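Local atomic coordinates of class II aldolase/adducin domain protein (Pseudomonas syringae pv. phaseolicola 1448A, PDB entry 3OCR), a protein that is of unknown precise function but belongs to the class II aldolase/adducin family, to which actin filament binding is loosely attributed. Residues S113-A118 / R174-L179; T128-G133 / A208-C213; G155-H160 / K182-L187. One frame throughout, in Å; residues are numbered along the deposited sequence. Where two conformers were deposited one is given.

Interaction 1: S113-A118 / R174-L179; sequences SAIHAA and RLVADL
I115 reaches over to two leucines of the neighbouring helix, L175 and L179, and the three side chains form the buried side of this helix-helix contact. The CD1 methyl of I115 comes within 3.9 Å of L175 CG, with the two side chains crossing at about a right angle. On its other branch, I115 CG2, anti to the backbone N, lies 3.9 Å from L179 CD2. Each leucine sends its CG the same way, anti to the backbone N (chi1 172° in L175, -178° in L179), and in each the CD2 methyl turns to the isoleucine. On the more open side, V176 does the touching with both methyls: CG1 lies 3.5 Å from A118 CB, and CG2 packs beside the same methyl and 3.8 Å from the A114 carbonyl oxygen. A114 CB meets L175 CD2 more loosely at 4.3 Å. The axes of the two helical segments approach to 9.9 Å at a crossing angle of -55°, and the CA atoms of I115 and V176 are the nearest pair. L175 and L179 also touch M185 of strand 184-187, and I115 touches V125 of strand 124-128, so the same side chains face the sheet. With only aliphatic carbons meeting between the side chains, the contact depends on shape and on burial of apolar surface, without the directionality of polar bonds.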
ATOM      1  N   SER A 113      -5.152 -32.357   4.962  1.00 28.00           N
ATOM      2  CA  SER A 113      -5.406 -33.790   5.053  1.00 29.00           C
ATOM      3  C   SER A 113      -6.664 -34.208   4.272  1.00 28.84           C
ATOM      4  O   SER A 113      -6.643 -35.181   3.515  1.00 28.90           O
ATOM      5  CB  SER A 113      -5.573 -34.181   6.524  1.00 28.77           C
ATOM      6  OG  SER A 113      -5.765 -35.576   6.601  1.00 33.29           O
ATOM      7  N   ALA A 114      -7.758 -33.478   4.462  1.00 29.08           N
ATOM      8  CA  ALA A 114      -9.012 -33.805   3.760  1.00 29.35           C
ATOM      9  C   ALA A 114      -8.830 -33.779   2.241  1.00 29.23           C
ATOM     10  O   ALA A 114      -9.280 -34.697   1.534  1.00 30.02           O
ATOM     11  CB  ALA A 114     -10.139 -32.848   4.178  1.00 29.76           C
ATOM     12  N   ILE A 115      -8.175 -32.736   1.735  1.00 28.96           N
ATOM     13  CA  ILE A 115      -7.975 -32.602   0.288  1.00 28.07           C
ATOM     14  C   ILE A 115      -6.976 -33.627  -0.271  1.00 27.87           C
ATOM     15  O   ILE A 115      -7.287 -34.295  -1.253  1.00 27.66           O
ATOM     16  CB  ILE A 115      -7.590 -31.149  -0.148  1.00 27.56           C
ATOM     17  CG1 ILE A 115      -8.605 -30.111   0.366  1.00 29.17           C
ATOM     18  CG2 ILE A 115      -7.463 -31.056  -1.672  1.00 27.29           C
ATOM     19  CD1 ILE A 115     -10.096 -30.381  -0.026  1.00 30.72           C
ATOM     20  N   HIS A 116      -5.798 -33.753   0.353  1.00 28.29           N
ATOM     21  CA  HIS A 116      -4.804 -34.750  -0.063  1.00 28.93           C
ATOM     22  C   HIS A 116      -5.341 -36.191  -0.121  1.00 29.78           C
ATOM     23  O   HIS A 116      -4.982 -36.986  -1.006  1.00 30.07           O
ATOM     24  CB  HIS A 116      -3.548 -34.698   0.833  1.00 28.13           C
ATOM     25  CG  HIS A 116      -2.592 -33.594   0.480  1.00 27.88           C
ATOM     26  ND1 HIS A 116      -1.967 -33.511  -0.748  1.00 28.08           N
ATOM     27  CD2 HIS A 116      -2.136 -32.543   1.202  1.00 26.78           C
ATOM     28  CE1 HIS A 116      -1.181 -32.449  -0.770  1.00 25.55           C
ATOM     29  NE2 HIS A 116      -1.277 -31.837   0.396  1.00 26.07           N
ATOM     30  N   ALA A 117      -6.187 -36.544   0.834  1.00 31.05           N
ATOM     31  CA  ALA A 117      -6.745 -37.888   0.867  1.00 31.29           C
ATOM     32  C   ALA A 117      -7.716 -38.091  -0.290  1.00 31.66           C
ATOM     33  O   ALA A 117      -7.719 -39.145  -0.941  1.00 32.28           O
ATOM     34  CB  ALA A 117      -7.436 -38.134   2.194  1.00 31.62           C
ATOM     35  N   ALA A 118      -8.529 -37.078  -0.557  1.00 32.06           N
ATOM     36  CA  ALA A 118      -9.564 -37.159  -1.594  1.00 32.09           C
ATOM     37  C   ALA A 118      -9.037 -37.053  -3.018  1.00 32.11           C
ATOM     38  O   ALA A 118      -9.664 -37.540  -3.957  1.00 32.59           O
ATOM     39  CB  ALA A 118     -10.624 -36.089  -1.363  1.00 32.10           C
ATOM     40  N   ARG A 174     -18.406 -32.037   2.772  1.00 38.90           N
ATOM     41  CA  ARG A 174     -18.910 -30.978   1.898  1.00 37.55           C
ATOM     42  C   ARG A 174     -17.774 -30.262   1.177  1.00 35.82           C
ATOM     43  O   ARG A 174     -17.917 -29.882   0.009  1.00 35.19           O
ATOM     44  CB  ARG A 174     -19.769 -29.988   2.687  1.00 38.22           C
ATOM     45  CG  ARG A 174     -21.226 -30.436   2.889  1.00 40.85           C
ATOM     46  CD  ARG A 174     -22.076 -29.319   3.503  1.00 44.74           C
ATOM     47  NE  ARG A 174     -21.751 -29.124   4.920  1.00 48.07           N
ATOM     48  CZ  ARG A 174     -22.498 -29.526   5.942  1.00 50.02           C
ATOM     49  NH1 ARG A 174     -23.662 -30.147   5.742  1.00 51.56           N
ATOM     50  NH2 ARG A 174     -22.082 -29.298   7.182  1.00 50.57           N
ATOM     51  N   LEU A 175     -16.641 -30.108   1.867  1.00 33.70           N
ATOM     52  CA  LEU A 175     -15.467 -29.436   1.305  1.00 32.33           C
ATOM     53  C   LEU A 175     -14.950 -30.190   0.084  1.00 31.60           C
ATOM     54  O   LEU A 175     -14.626 -29.570  -0.943  1.00 30.82           O
ATOM     55  CB  LEU A 175     -14.368 -29.315   2.357  1.00 31.99           C
ATOM     56  CG  LEU A 175     -12.983 -28.811   1.985  1.00 32.82           C
ATOM     57  CD1 LEU A 175     -12.991 -27.297   1.753  1.00 33.11           C
ATOM     58  CD2 LEU A 175     -12.031 -29.159   3.131  1.00 34.42           C
ATOM     59  N   VAL A 176     -14.865 -31.517   0.211  1.00 31.21           N
ATOM     60  CA  VAL A 176     -14.423 -32.384  -0.881  1.00 31.33           C
ATOM     61  C   VAL A 176     -15.475 -32.385  -2.011  1.00 31.26           C
ATOM     62  O   VAL A 176     -15.129 -32.246  -3.191  1.00 31.41           O
ATOM     63  CB  VAL A 176     -14.086 -33.822  -0.361  1.00 31.64           C
ATOM     64  CG1 VAL A 176     -13.931 -34.815  -1.510  1.00 32.18           C
ATOM     65  CG2 VAL A 176     -12.802 -33.801   0.512  1.00 32.23           C
ATOM     66  N   ALA A 177     -16.752 -32.504  -1.648  1.00 30.78           N
ATOM     67  CA  ALA A 177     -17.830 -32.446  -2.629  1.00 30.43           C
ATOM     68  C   ALA A 177     -17.842 -31.127  -3.399  1.00 30.06           C
ATOM     69  O   ALA A 177     -17.996 -31.126  -4.618  1.00 30.38           O
ATOM     70  CB  ALA A 177     -19.192 -32.704  -1.965  1.00 30.87           C
ATOM     71  N   ASP A 178     -17.644 -30.015  -2.686  1.00 29.25           N
ATOM     72  CA  ASP A 178     -17.574 -28.693  -3.300  1.00 28.44           C
ATOM     73  C   ASP A 178     -16.389 -28.560  -4.266  1.00 27.58           C
ATOM     74  O   ASP A 178     -16.542 -28.040  -5.359  1.00 27.24           O
ATOM     75  CB  ASP A 178     -17.491 -27.594  -2.228  1.00 28.91           C
ATOM     76  CG  ASP A 178     -18.776 -27.435  -1.414  1.00 31.02           C
ATOM     77  OD1 ASP A 178     -19.885 -27.773  -1.893  1.00 33.72           O
ATOM     78  OD2 ASP A 178     -18.667 -26.980  -0.262  1.00 33.56           O
ATOM     79  N   LEU A 179     -15.203 -29.006  -3.864  1.00 26.87           N
ATOM     80  CA  LEU A 179     -14.051 -28.930  -4.747  1.00 26.73           C
ATOM     81  C   LEU A 179     -14.236 -29.751  -6.027  1.00 27.34           C
ATOM     82  O   LEU A 179     -13.889 -29.293  -7.137  1.00 26.96           O
ATOM     83  CB  LEU A 179     -12.800 -29.389  -4.000  1.00 26.45           C
ATOM     84  CG  LEU A 179     -11.490 -29.327  -4.782  1.00 27.10           C
ATOM     85  CD1 LEU A 179     -11.111 -27.867  -5.037  1.00 27.88           C
ATOM     86  CD2 LEU A 179     -10.404 -30.028  -3.991  1.00 27.43           C
TER

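Interaction 2: T128-G133 / A208-C213; sequences THTRDG and ALEYAC
This is a buried polar contact in which E210, from the middle of helix 199-219, meets T130 at the start of helix 131-137. The two side chains come from opposite directions, and T130 OG1 donates to E210 OE1 over 2.7 Å, E210 OE1 accepting through its syn lone pair, on the side of its other oxygen. The same hydroxyl accepts from G133 N at 3.0 Å, which makes T130 the N-cap of its helix; chi1 of 62° sets OG1 between the backbone N and the carbonyl carbon, where it can serve both. A water extends the grip, donating to E210 OE2 at 2.7 Å and accepting from D132 N at 2.9 Å. A carboxylate beside the first turn of a helix would probably be stabilised by the helix dipole. Beside it C213 packs on the helix backbone, its CB 3.6 Å from D132 O. N214, one residue beyond C213, bonds D132 OD2. L192 of strand 191-196 and W50 also touch E210, while R131 and D132 pack on A218 of a second subunit. The contact thus joins the start of helix 131-137 to helix 199-219, with strand 191-196 on one flank and the second subunit nearby.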
ATOM      1  N   THR A 128      -4.483 -19.536   1.810  1.00 23.21           N
ATOM      2  CA  THR A 128      -4.064 -18.190   2.290  1.00 22.50           C
ATOM      3  C   THR A 128      -5.203 -17.355   2.855  1.00 22.44           C
ATOM      4  O   THR A 128      -6.399 -17.585   2.543  1.00 22.20           O
ATOM      5  CB  THR A 128      -3.336 -17.325   1.201  1.00 22.29           C
ATOM      6  OG1 THR A 128      -4.200 -17.151   0.091  1.00 23.29           O
ATOM      7  CG2 THR A 128      -2.013 -17.962   0.704  1.00 21.65           C
ATOM      8  N   HIS A 129      -4.807 -16.382   3.692  1.00 22.88           N
ATOM      9  CA  HIS A 129      -5.719 -15.407   4.276  1.00 23.53           C
ATOM     10  C   HIS A 129      -5.226 -14.008   3.966  1.00 22.79           C
ATOM     11  O   HIS A 129      -4.750 -13.314   4.862  1.00 24.81           O
ATOM     12  CB  HIS A 129      -5.744 -15.516   5.796  1.00 24.26           C
ATOM     13  CG  HIS A 129      -6.438 -16.725   6.331  1.00 27.46           C
ATOM     14  ND1 HIS A 129      -6.354 -17.079   7.662  1.00 31.58           N
ATOM     15  CD2 HIS A 129      -7.237 -17.647   5.744  1.00 30.44           C
ATOM     16  CE1 HIS A 129      -7.058 -18.178   7.868  1.00 32.55           C
ATOM     17  NE2 HIS A 129      -7.602 -18.544   6.720  1.00 32.64           N
ATOM     18  N   THR A 130      -5.317 -13.580   2.720  1.00 21.80           N
ATOM     19  CA  THR A 130      -4.848 -12.259   2.334  1.00 20.20           C
ATOM     20  C   THR A 130      -6.000 -11.288   2.382  1.00 20.21           C
ATOM     21  O   THR A 130      -7.157 -11.704   2.290  1.00 20.02           O
ATOM     22  CB  THR A 130      -4.306 -12.256   0.863  1.00 21.14           C
ATOM     23  OG1 THR A 130      -5.376 -12.595  -0.052  1.00 22.03           O
ATOM     24  CG2 THR A 130      -3.138 -13.223   0.722  1.00 19.64           C
ATOM     25  N   ARG A 131      -5.687  -9.996   2.513  0.50 20.18           N
ATOM     26  CA  ARG A 131      -6.687  -8.935   2.481  0.50 19.96           C
ATOM     27  C   ARG A 131      -7.668  -9.069   1.313  0.50 19.57           C
ATOM     28  O   ARG A 131      -8.889  -9.088   1.508  0.50 19.15           O
ATOM     29  CB  ARG A 131      -5.976  -7.575   2.430  0.50 20.46           C
ATOM     30  CG  ARG A 131      -6.872  -6.368   2.290  0.50 21.57           C
ATOM     31  CD  ARG A 131      -6.064  -5.154   1.809  0.50 21.98           C
ATOM     32  NE  ARG A 131      -5.467  -5.402   0.497  0.50 22.15           N
ATOM     33  CZ  ARG A 131      -4.180  -5.237   0.199  0.50 22.53           C
ATOM     34  NH1 ARG A 131      -3.328  -4.802   1.122  0.50 21.99           N
ATOM     35  NH2 ARG A 131      -3.751  -5.501  -1.034  0.50 21.66           N
ATOM     36  N   ASP A 132      -7.145  -9.148   0.092  1.00 19.68           N
ATOM     37  CA  ASP A 132      -8.030  -9.125  -1.079  1.00 19.84           C
ATOM     38  C   ASP A 132      -8.656 -10.487  -1.431  1.00 19.07           C
ATOM     39  O   ASP A 132      -9.801 -10.546  -1.921  1.00 19.35           O
ATOM     40  CB  ASP A 132      -7.327  -8.487  -2.279  1.00 19.91           C
ATOM     41  CG  ASP A 132      -6.982  -7.014  -2.041  1.00 22.27           C
ATOM     42  OD1 ASP A 132      -7.568  -6.366  -1.137  1.00 24.25           O
ATOM     43  OD2 ASP A 132      -6.079  -6.518  -2.739  1.00 25.00           O
ATOM     44  N   GLY A 133      -7.940 -11.560  -1.153  1.00 19.38           N
ATOM     45  CA  GLY A 133      -8.498 -12.942  -1.258  1.00 19.15           C
ATOM     46  C   GLY A 133      -9.709 -13.167  -0.346  1.00 19.44           C
ATOM     47  O   GLY A 133     -10.785 -13.644  -0.793  1.00 20.31           O
ATOM     48  N   ALA A 208      -1.648 -16.057  -9.479  1.00 20.73           N
ATOM     49  CA  ALA A 208      -2.602 -15.484 -10.418  1.00 20.51           C
ATOM     50  C   ALA A 208      -3.915 -15.132  -9.770  1.00 20.16           C
ATOM     51  O   ALA A 208      -4.506 -14.102 -10.102  1.00 21.42           O
ATOM     52  CB  ALA A 208      -2.847 -16.418 -11.605  1.00 21.08           C
ATOM     53  N   LEU A 209      -4.382 -15.984  -8.855  1.00 19.71           N
ATOM     54  CA  LEU A 209      -5.669 -15.780  -8.211  1.00 19.47           C
ATOM     55  C   LEU A 209      -5.597 -14.559  -7.286  1.00 19.28           C
ATOM     56  O   LEU A 209      -6.535 -13.765  -7.228  1.00 19.08           O
ATOM     57  CB  LEU A 209      -6.102 -17.023  -7.425  1.00 19.44           C
ATOM     58  CG  LEU A 209      -7.519 -16.981  -6.822  1.00 21.33           C
ATOM     59  CD1 LEU A 209      -8.584 -16.720  -7.917  1.00 22.21           C
ATOM     60  CD2 LEU A 209      -7.836 -18.243  -5.978  1.00 21.77           C
ATOM     61  N   GLU A 210      -4.481 -14.429  -6.575  1.00 19.38           N
ATOM     62  CA  GLU A 210      -4.287 -13.358  -5.619  1.00 20.04           C
ATOM     63  C   GLU A 210      -4.277 -12.026  -6.395  1.00 19.72           C
ATOM     64  O   GLU A 210      -4.936 -11.041  -5.988  1.00 19.49           O
ATOM     65  CB  GLU A 210      -2.923 -13.534  -4.910  1.00 21.21           C
ATOM     66  CG  GLU A 210      -2.545 -12.308  -4.072  1.00 25.64           C
ATOM     67  CD  GLU A 210      -3.502 -12.067  -2.913  1.00 29.81           C
ATOM     68  OE1 GLU A 210      -4.086 -13.063  -2.391  1.00 30.24           O
ATOM     69  OE2 GLU A 210      -3.659 -10.879  -2.526  1.00 33.72           O
ATOM     70  N   TYR A 211      -3.586 -12.008  -7.532  1.00 19.41           N
ATOM     71  CA  TYR A 211      -3.603 -10.810  -8.374  1.00 19.39           C
ATOM     72  C   TYR A 211      -5.000 -10.494  -8.921  1.00 19.05           C
ATOM     73  O   TYR A 211      -5.409  -9.338  -8.938  1.00 19.31           O
ATOM     74  CB  TYR A 211      -2.622 -10.913  -9.520  1.00 19.86           C
ATOM     75  CG  TYR A 211      -2.214  -9.532 -10.071  1.00 23.11           C
ATOM     76  CD1 TYR A 211      -1.977  -8.448  -9.208  1.00 26.68           C
ATOM     77  CD2 TYR A 211      -2.061  -9.322 -11.432  1.00 26.11           C
ATOM     78  CE1 TYR A 211      -1.589  -7.184  -9.709  1.00 28.51           C
ATOM     79  CE2 TYR A 211      -1.667  -8.077 -11.941  1.00 27.57           C
ATOM     80  CZ  TYR A 211      -1.426  -7.021 -11.078  1.00 28.08           C
ATOM     81  OH  TYR A 211      -1.047  -5.798 -11.587  1.00 29.33           O
ATOM     82  N   ALA A 212      -5.692 -11.506  -9.410  1.00 19.15           N
ATOM     83  CA  ALA A 212      -7.083 -11.297  -9.878  1.00 18.93           C
ATOM     84  C   ALA A 212      -7.902 -10.645  -8.767  1.00 18.87           C
ATOM     85  O   ALA A 212      -8.639  -9.702  -9.026  1.00 19.70           O
ATOM     86  CB  ALA A 212      -7.709 -12.613 -10.343  1.00 19.01           C
ATOM     87  N   CYS A 213      -7.748 -11.104  -7.523  1.00 18.87           N
ATOM     88  CA  CYS A 213      -8.458 -10.481  -6.420  1.00 18.86           C
ATOM     89  C   CYS A 213      -8.022  -9.040  -6.152  1.00 18.85           C
ATOM     90  O   CYS A 213      -8.883  -8.217  -5.931  1.00 18.99           O
ATOM     91  CB  CYS A 213      -8.402 -11.293  -5.120  1.00 18.86           C
ATOM     92  SG  CYS A 213      -9.092 -12.961  -5.232  1.00 19.97           S
TER
HETATM   93  O   HOH W   1      -3.519 -15.311  -1.691  1.00 34.03           O
HETATM   94  O   HOH W   2      -4.365  -9.044  -0.666  1.00 23.31           O

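Interaction 3: G155-H160 / K182-L187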
ATOM      1  N   GLY A 155     -14.762 -21.052 -14.812  1.00 29.14           N
ATOM      2  CA  GLY A 155     -14.993 -22.489 -14.806  1.00 29.74           C
ATOM      3  C   GLY A 155     -13.911 -23.305 -14.094  1.00 29.44           C
ATOM      4  O   GLY A 155     -13.938 -24.537 -14.151  1.00 29.87           O
ATOM      5  N   ARG A 156     -12.970 -22.640 -13.422  1.00 28.20           N
ATOM      6  CA  ARG A 156     -11.922 -23.356 -12.682  1.00 27.04           C
ATOM      7  C   ARG A 156     -12.122 -23.321 -11.148  1.00 25.98           C
ATOM      8  O   ARG A 156     -11.373 -23.963 -10.401  1.00 26.16           O
ATOM      9  CB  ARG A 156     -10.540 -22.796 -13.025  1.00 27.03           C
ATOM     10  CG  ARG A 156     -10.008 -23.185 -14.419  1.00 28.96           C
ATOM     11  CD  ARG A 156      -8.876 -22.242 -14.815  1.00 29.90           C
ATOM     12  NE  ARG A 156      -7.645 -22.406 -14.015  1.00 30.38           N
ATOM     13  CZ  ARG A 156      -6.655 -21.513 -13.961  1.00 29.80           C
ATOM     14  NH1 ARG A 156      -6.742 -20.361 -14.621  1.00 29.36           N
ATOM     15  NH2 ARG A 156      -5.564 -21.762 -13.238  1.00 30.24           N
ATOM     16  N   VAL A 157     -13.105 -22.548 -10.688  1.00 24.68           N
ATOM     17  CA  VAL A 157     -13.164 -22.159  -9.294  1.00 24.05           C
ATOM     18  C   VAL A 157     -14.338 -22.795  -8.585  1.00 24.51           C
ATOM     19  O   VAL A 157     -15.496 -22.660  -9.039  1.00 24.47           O
ATOM     20  CB  VAL A 157     -13.192 -20.596  -9.128  1.00 24.26           C
ATOM     21  CG1 VAL A 157     -13.162 -20.215  -7.644  1.00 23.29           C
ATOM     22  CG2 VAL A 157     -12.022 -19.978  -9.886  1.00 23.20           C
ATOM     23  N   ALA A 158     -14.032 -23.500  -7.491  1.00 24.36           N
ATOM     24  CA  ALA A 158     -15.058 -24.044  -6.609  1.00 24.50           C
ATOM     25  C   ALA A 158     -15.364 -23.044  -5.497  1.00 24.56           C
ATOM     26  O   ALA A 158     -14.512 -22.244  -5.131  1.00 25.19           O
ATOM     27  CB  ALA A 158     -14.617 -25.381  -6.011  1.00 23.95           C
ATOM     28  N   TYR A 159     -16.604 -23.068  -4.990  1.00 24.82           N
ATOM     29  CA  TYR A 159     -16.941 -22.312  -3.768  1.00 24.93           C
ATOM     30  C   TYR A 159     -17.398 -23.217  -2.621  1.00 25.49           C
ATOM     31  O   TYR A 159     -18.130 -24.214  -2.830  1.00 26.09           O
ATOM     32  CB  TYR A 159     -18.025 -21.266  -4.059  1.00 24.79           C
ATOM     33  CG  TYR A 159     -17.540 -20.153  -4.919  1.00 23.58           C
ATOM     34  CD1 TYR A 159     -17.449 -20.308  -6.304  1.00 23.30           C
ATOM     35  CD2 TYR A 159     -17.149 -18.935  -4.355  1.00 23.60           C
ATOM     36  CE1 TYR A 159     -16.974 -19.282  -7.110  1.00 23.17           C
ATOM     37  CE2 TYR A 159     -16.681 -17.893  -5.154  1.00 22.99           C
ATOM     38  CZ  TYR A 159     -16.606 -18.073  -6.527  1.00 22.70           C
ATOM     39  OH  TYR A 159     -16.134 -17.045  -7.307  1.00 22.14           O
ATOM     40  N   HIS A 160     -17.009 -22.838  -1.408  1.00 25.66           N
ATOM     41  CA  HIS A 160     -17.355 -23.577  -0.199  1.00 26.79           C
ATOM     42  C   HIS A 160     -17.871 -22.564   0.845  1.00 26.86           C
ATOM     43  O   HIS A 160     -17.139 -21.651   1.256  1.00 26.31           O
ATOM     44  CB  HIS A 160     -16.115 -24.360   0.307  1.00 26.99           C
ATOM     45  CG  HIS A 160     -16.324 -25.050   1.622  1.00 27.78           C
ATOM     46  ND1 HIS A 160     -17.075 -26.203   1.751  1.00 28.71           N
ATOM     47  CD2 HIS A 160     -15.866 -24.757   2.864  1.00 28.26           C
ATOM     48  CE1 HIS A 160     -17.094 -26.572   3.020  1.00 29.92           C
ATOM     49  NE2 HIS A 160     -16.358 -25.718   3.714  1.00 29.61           N
ATOM     50  N   LYS A 182     -11.962 -29.862  -9.430  1.00 29.57           N
ATOM     51  CA  LYS A 182     -11.237 -28.591  -9.645  1.00 27.57           C
ATOM     52  C   LYS A 182      -9.999 -28.531  -8.746  1.00 26.31           C
ATOM     53  O   LYS A 182      -9.794 -29.409  -7.907  1.00 26.08           O
ATOM     54  CB  LYS A 182     -12.142 -27.394  -9.380  1.00 26.97           C
ATOM     55  CG  LYS A 182     -13.400 -27.362 -10.283  1.00 29.08           C
ATOM     56  CD  LYS A 182     -14.266 -26.201  -9.900  1.00 29.60           C
ATOM     57  CE  LYS A 182     -14.965 -25.615 -11.099  1.00 33.43           C
ATOM     58  NZ  LYS A 182     -16.300 -26.195 -11.236  1.00 35.24           N
ATOM     59  N   SER A 183      -9.175 -27.520  -8.933  1.00 25.09           N
ATOM     60  CA  SER A 183      -7.970 -27.388  -8.132  1.00 25.26           C
ATOM     61  C   SER A 183      -7.787 -25.968  -7.572  1.00 24.69           C
ATOM     62  O   SER A 183      -6.678 -25.596  -7.117  1.00 25.00           O
ATOM     63  CB  SER A 183      -6.734 -27.839  -8.920  1.00 25.45           C
ATOM     64  OG  SER A 183      -6.434 -26.924  -9.975  1.00 27.91           O
ATOM     65  N   VAL A 184      -8.864 -25.180  -7.641  1.00 23.91           N
ATOM     66  CA  VAL A 184      -8.917 -23.811  -7.088  1.00 22.71           C
ATOM     67  C   VAL A 184     -10.260 -23.659  -6.383  1.00 22.74           C
ATOM     68  O   VAL A 184     -11.300 -24.017  -6.963  1.00 22.44           O
ATOM     69  CB  VAL A 184      -8.860 -22.738  -8.191  1.00 22.73           C
ATOM     70  CG1 VAL A 184      -8.891 -21.350  -7.567  1.00 22.37           C
ATOM     71  CG2 VAL A 184      -7.614 -22.908  -9.093  1.00 22.89           C
HETATM   72  N   MSE A 185     -10.233 -23.152  -5.145  1.00 22.41           N
HETATM   73  CA  MSE A 185     -11.446 -22.977  -4.356  1.00 23.14           C
HETATM   74  C   MSE A 185     -11.441 -21.648  -3.602  1.00 22.47           C
HETATM   75  O   MSE A 185     -10.420 -21.196  -3.033  1.00 23.11           O
HETATM   76  CB  MSE A 185     -11.665 -24.129  -3.374  1.00 22.79           C
HETATM   77  CG  MSE A 185     -13.126 -24.164  -2.754  1.00 25.70           C
HETATM   78 SE   MSE A 185     -13.689 -25.951  -2.160  0.75 27.93          SE
HETATM   79  CE  MSE A 185     -11.907 -26.340  -1.426  1.00 25.68           C
ATOM     80  N   ILE A 186     -12.598 -21.018  -3.598  1.00 21.87           N
ATOM     81  CA  ILE A 186     -12.755 -19.867  -2.757  1.00 21.76           C
ATOM     82  C   ILE A 186     -13.536 -20.331  -1.532  1.00 21.73           C
ATOM     83  O   ILE A 186     -14.690 -20.815  -1.617  1.00 21.78           O
ATOM     84  CB  ILE A 186     -13.391 -18.660  -3.534  1.00 22.37           C
ATOM     85  CG1 ILE A 186     -12.381 -18.128  -4.556  1.00 21.96           C
ATOM     86  CG2 ILE A 186     -13.831 -17.547  -2.575  1.00 22.29           C
ATOM     87  CD1 ILE A 186     -12.926 -16.989  -5.493  1.00 25.06           C
ATOM     88  N   LEU A 187     -12.889 -20.215  -0.384  1.00 21.19           N
ATOM     89  CA  LEU A 187     -13.529 -20.560   0.880  1.00 21.30           C
ATOM     90  C   LEU A 187     -14.245 -19.292   1.336  1.00 20.91           C
ATOM     91  O   LEU A 187     -13.622 -18.347   1.790  1.00 20.28           O
ATOM     92  CB  LEU A 187     -12.463 -21.017   1.900  1.00 21.93           C
ATOM     93  CG  LEU A 187     -11.565 -22.168   1.443  1.00 23.44           C
ATOM     94  CD1 LEU A 187     -10.293 -22.229   2.284  1.00 26.26           C
ATOM     95  CD2 LEU A 187     -12.301 -23.524   1.462  1.00 25.03           C
TER
HETATM   96  O   HOH W   3      -9.684 -25.762 -11.210  1.00 25.55           O
HETATM   97  O   HOH W   4      -7.471 -24.851 -12.419  1.00 28.08           O
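A158 bonds through both its N and its O to the adjacent parallel strand: its N donates to V184 O at 2.8 Å, almost straight at 176°, and its O accepts from I186 N at 2.7 Å. H160 N then reaches I186 O at 3.1 Å. Side chains of the paired residues alternate between the faces. On one, V157 CG1 packs on I186 CG1 at 3.8 Å, and the Y159 ring lies beside I186, pointing the same way, its CE2 3.7 Å from I186 CB. On the other, the selenium of M185 (a selenomethionine) sits 3.8 Å from H160 CB, while H160 CD2 meets L187 CD2. M185 CG, anti to the backbone N (chi1 -166°), packs against A158 CB and O. Before the strands pair, the aliphatic part of K182 runs along the R156-A158 backbone, its CE 3.4 Å from G155 O. A water bridges R156 O and S183 N there. Farther out, the polar ends are held from outside: Y159 OH by L143 N, R156 and S183 by Q205, and the H160 ring by D178 and E171. The two strands, joined through helix 169-179, form a beta-alpha-beta unit. That helix covers the M185 side through L175 and L179, helix 199-219 meets V184 through Q205, and strand 191-196 continues the sheet beyond strand 184-187, with 157-160 outermost in this chain.

From the N terminus, helix 110-118 comes first and is closed onto helix 169-179 by interaction 1. T128-G133 follows, and its partner in helix 199-219 comes much later, so interactions 1 and 2 cross. Interaction 3 opens with strand 157-160, inside the loop closed by interaction 2, and closes at strand 184-187, before helix 199-219, so it is nested there; it crosses interaction 1. Interactions 1 and 3 touch, D178 OD2 lying 2.7 Å from H160 ND1 in a probable hydrogen bond. Interaction 2 meets interaction 3 where L209 packs on V184. Interactions 1 and 3 tie helix 110-118 and the beta-alpha-beta unit together, and interaction 2 fixes helix 199-219 to the start of helix 131-137.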